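Local coordinates for Esterase/lipase (PDB 4N5H), which probably hydrolyses carboxylic esters, and may also transfer acyl groups, as a serine esterase of the alpha/beta hydrolase fold, at residues P274-V279 against W287-E292. The protein carries 1 engineered substitution. Sequence-based numbering, arbitrary orientation.
With IPA (isopropyl alcohol), chain D.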
ATOM      1  N   PRO A 274      16.423  16.792  22.401  1.00 13.35           N
ATOM      2  CA  PRO A 274      16.955  16.998  21.112  1.00 13.13           C
ATOM      3  C   PRO A 274      15.999  16.631  19.963  1.00 12.87           C
ATOM      4  O   PRO A 274      16.245  16.964  18.780  1.00 15.00           O
ATOM      5  CB  PRO A 274      18.147  16.061  21.121  1.00 14.18           C
ATOM      6  CG  PRO A 274      17.755  14.942  21.971  1.00 13.72           C
ATOM      7  CD  PRO A 274      17.031  15.617  23.071  1.00 14.34           C
ATOM      8  N   HIS A 275      14.970  15.833  20.302  1.00 11.50           N
ATOM      9  CA  HIS A 275      14.003  15.449  19.307  1.00 12.03           C
ATOM     10  C   HIS A 275      13.081  16.591  18.883  1.00 12.57           C
ATOM     11  O   HIS A 275      12.427  16.493  17.823  1.00 11.26           O
ATOM     12  CB  HIS A 275      13.178  14.254  19.828  1.00 11.66           C
ATOM     13  CG  HIS A 275      12.523  14.506  21.137  1.00 11.24           C
ATOM     14  ND1 HIS A 275      13.242  14.681  22.315  1.00 12.24           N
ATOM     15  CD2 HIS A 275      11.223  14.637  21.479  1.00 12.55           C
ATOM     16  CE1 HIS A 275      12.406  14.845  23.315  1.00 12.77           C
ATOM     17  NE2 HIS A 275      11.178  14.813  22.836  1.00 12.59           N
ATOM     18  N   LEU A 276      13.031  17.682  19.670  1.00 12.03           N
ATOM     19  CA  LEU A 276      12.101  18.810  19.384  1.00 13.29           C
ATOM     20  C   LEU A 276      12.814  19.729  18.408  1.00 14.23           C
ATOM     21  O   LEU A 276      13.138  20.901  18.668  1.00 14.29           O
ATOM     22  CB  LEU A 276      11.768  19.486  20.697  1.00 13.41           C
ATOM     23  CG  LEU A 276      11.075  18.573  21.657  1.00 14.02           C
ATOM     24  CD1 LEU A 276      10.664  19.403  22.839  1.00 15.81           C
ATOM     25  CD2 LEU A 276       9.889  17.826  21.068  1.00 14.38           C
ATOM     26  N   LYS A 277      13.019  19.146  17.237  1.00 12.32           N
ATOM     27  CA  LYS A 277      13.738  19.787  16.142  1.00 13.18           C
ATOM     28  C   LYS A 277      12.843  20.754  15.359  1.00 12.96           C
ATOM     29  O   LYS A 277      11.704  20.959  15.684  1.00 11.88           O
ATOM     30  CB  LYS A 277      14.245  18.707  15.198  1.00 14.33           C
ATOM     31  CG  LYS A 277      13.143  17.894  14.480  1.00 13.47           C
ATOM     32  CD  LYS A 277      13.690  17.014  13.366  1.00 16.84           C
ATOM     33  CE  LYS A 277      14.005  17.853  12.113  1.00 17.43           C
ATOM     34  NZ  LYS A 277      12.889  18.446  11.333  1.00 15.73           N
ATOM     35  N   HIS A 278      13.414  21.353  14.297  1.00 12.57           N
ATOM     36  CA  HIS A 278      12.643  22.219  13.394  1.00 13.13           C
ATOM     37  C   HIS A 278      11.382  21.531  13.003  1.00 13.83           C
ATOM     38  O   HIS A 278      11.380  20.399  12.554  1.00 12.61           O
ATOM     39  CB  HIS A 278      13.532  22.451  12.144  1.00 13.11           C
ATOM     40  CG  HIS A 278      12.977  23.426  11.173  1.00 14.70           C
ATOM     41  ND1 HIS A 278      12.793  24.752  11.497  1.00 14.42           N
ATOM     42  CD2 HIS A 278      12.655  23.299   9.867  1.00 17.50           C
ATOM     43  CE1 HIS A 278      12.282  25.377  10.446  1.00 16.13           C
ATOM     44  NE2 HIS A 278      12.248  24.541   9.434  1.00 16.53           N
ATOM     45  N   VAL A 279      10.293  22.259  13.160  1.00 13.02           N
ATOM     46  CA  VAL A 279       8.953  21.899  12.789  1.00 12.45           C
ATOM     47  C   VAL A 279       8.495  20.520  13.251  1.00 13.16           C
ATOM     48  O   VAL A 279       7.730  19.855  12.566  1.00 12.30           O
ATOM     49  CB  VAL A 279       8.635  22.106  11.283  1.00 11.90           C
ATOM     50  CG1 VAL A 279       8.874  23.574  10.889  1.00 13.18           C
ATOM     51  CG2 VAL A 279       9.356  21.176  10.382  1.00 13.88           C
ATOM     52  N   TRP A 287       3.498  12.621  18.369  1.00 11.51           N
ATOM     53  CA  TRP A 287       4.284  12.654  19.568  1.00 11.71           C
ATOM     54  C   TRP A 287       3.501  13.457  20.649  1.00 11.80           C
ATOM     55  O   TRP A 287       2.913  14.502  20.362  1.00 11.73           O
ATOM     56  CB  TRP A 287       5.559  13.361  19.363  1.00 11.19           C
ATOM     57  CG  TRP A 287       6.507  12.754  18.393  1.00 11.73           C
ATOM     58  CD1 TRP A 287       6.433  11.567  17.798  1.00 12.49           C
ATOM     59  CD2 TRP A 287       7.774  13.329  18.044  1.00 11.85           C
ATOM     60  NE1 TRP A 287       7.568  11.353  17.051  1.00 12.70           N
ATOM     61  CE2 TRP A 287       8.403  12.428  17.169  1.00 11.71           C
ATOM     62  CE3 TRP A 287       8.423  14.542  18.391  1.00 13.00           C
ATOM     63  CZ2 TRP A 287       9.632  12.710  16.541  1.00 11.14           C
ATOM     64  CZ3 TRP A 287       9.687  14.814  17.810  1.00 11.90           C
ATOM     65  CH2 TRP A 287      10.283  13.893  16.916  1.00 11.77           C
ATOM     66  N   PRO A 288       3.657  13.089  21.948  1.00 13.04           N
ATOM     67  CA  PRO A 288       3.029  13.877  23.049  1.00 13.12           C
ATOM     68  C   PRO A 288       3.322  15.375  23.035  1.00 13.43           C
ATOM     69  O   PRO A 288       2.414  16.187  23.203  1.00 12.23           O
ATOM     70  CB  PRO A 288       3.641  13.221  24.309  1.00 14.79           C
ATOM     71  CG  PRO A 288       3.967  11.823  23.889  1.00 16.92           C
ATOM     72  CD  PRO A 288       4.235  11.812  22.425  1.00 14.98           C
ATOM     73  N   GLU A 289       4.539  15.789  22.738  1.00 13.32           N
ATOM     74  CA  GLU A 289       4.829  17.233  22.676  1.00 11.66           C
ATOM     75  C   GLU A 289       4.177  17.948  21.515  1.00 11.44           C
ATOM     76  O   GLU A 289       3.841  19.125  21.565  1.00 13.94           O
ATOM     77  CB  GLU A 289       6.324  17.486  22.619  1.00 11.89           C
ATOM     78  CG  GLU A 289       7.192  17.011  23.811  1.00 12.23           C
ATOM     79  CD  GLU A 289       7.733  15.617  23.625  1.00 11.66           C
ATOM     80  OE1 GLU A 289       7.163  14.776  22.871  1.00 12.90           O
ATOM     81  OE2 GLU A 289       8.786  15.389  24.251  1.00 12.54           O
ATOM     82  N   SER A 290       3.958  17.215  20.437  1.00 12.17           N
ATOM     83  CA  SER A 290       3.291  17.719  19.270  1.00 11.27           C
ATOM     84  C   SER A 290       1.802  17.897  19.562  1.00 11.67           C
ATOM     85  O   SER A 290       1.211  18.948  19.267  1.00 10.88           O
ATOM     86  CB  SER A 290       3.486  16.782  18.097  1.00 12.10           C
ATOM     87  OG  SER A 290       4.872  16.652  17.761  1.00 10.57           O
ATOM     88  N   ILE A 291       1.189  16.877  20.144  1.00 12.10           N
ATOM     89  CA  ILE A 291      -0.188  16.994  20.584  1.00 12.22           C
ATOM     90  C   ILE A 291      -0.344  18.168  21.545  1.00 11.63           C
ATOM     91  O   ILE A 291      -1.267  19.010  21.382  1.00 12.36           O
ATOM     92  CB  ILE A 291      -0.639  15.660  21.262  1.00 13.78           C
ATOM     93  CG1 ILE A 291      -0.648  14.466  20.383  1.00 18.06           C
ATOM     94  CG2 ILE A 291      -1.978  15.870  21.968  1.00 15.32           C
ATOM     95  CD1 ILE A 291      -1.769  14.413  19.416  1.00 20.61           C
ATOM     96  N   GLU A 292       0.577  18.336  22.528  1.00 11.76           N
ATOM     97  CA  GLU A 292       0.444  19.420  23.467  1.00 12.77           C
ATOM     98  C   GLU A 292       0.537  20.761  22.750  1.00 13.72           C
ATOM     99  O   GLU A 292      -0.282  21.647  23.013  1.00 14.11           O
ATOM    100  CB  GLU A 292       1.540  19.306  24.540  1.00 14.22           C
ATOM    101  CG  GLU A 292       1.492  20.468  25.520  1.00 17.62           C
ATOM    102  CD  GLU A 292       2.603  20.403  26.560  1.00 21.39           C
ATOM    103  OE1 GLU A 292       2.893  19.283  27.057  1.00 22.93           O
ATOM    104  OE2 GLU A 292       3.145  21.449  26.900  1.00 18.58           O
TER
HETATM  105  C1  IPA D 403       5.823  17.713  28.009  1.00 52.71           C
HETATM  106  C2  IPA D 403       5.182  16.505  27.319  1.00 51.72           C
HETATM  107  C3  IPA D 403       4.348  15.696  28.310  1.00 46.73           C
HETATM  108  O2  IPA D 403       4.371  16.960  26.218  1.00 41.84           O
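E289, in the first turn of helix 288-311, reaches across to H275 and L276 in the loop that follows strand 263-268. Its CB and CG both lie 3.9 Å from CD2 of L276, a branched apolar side chain suited to lining the aliphatic part of a glutamate; CG also meets O2 of an isopropanol, probably a crystallisation additive, at 3.7 Å. There the chain bends (chi2 91°), keeping CD 4.0 Å from CD2 of L276 and bringing the carboxylate round to the imidazole. OE2 accepts a nearly straight hydrogen bond of 2.8 Å from NE2 of H275; OE2 lies almost in the imidazole plane, whereas the donor comes from well above the carboxylate plane. The same OE2 forms a salt bridge with R133 of the second subunit. An alanine in place of E289 would probably leave NE2 of H275 and that arginine without their shared acceptor and the imidazole freer to turn. W287 meets the carbonyl O of H275 edge-on through CZ3 (3.2 Å), its six-membered ring oblique to the imidazole (planes at 57°); the broad indole reaches this loop while NE1 hydrogen-bonds to O of T39 of the second subunit. Three residues after H275, H278 is hydrogen-bonded through NE2 to OG of S146 and through ND1 to OD1 of D243, consistent with a Ser-His-Asp triad. The shared carboxylate thus joins loop and helix to the subunit interface, and the neighbouring arginine probably favours its ionised form.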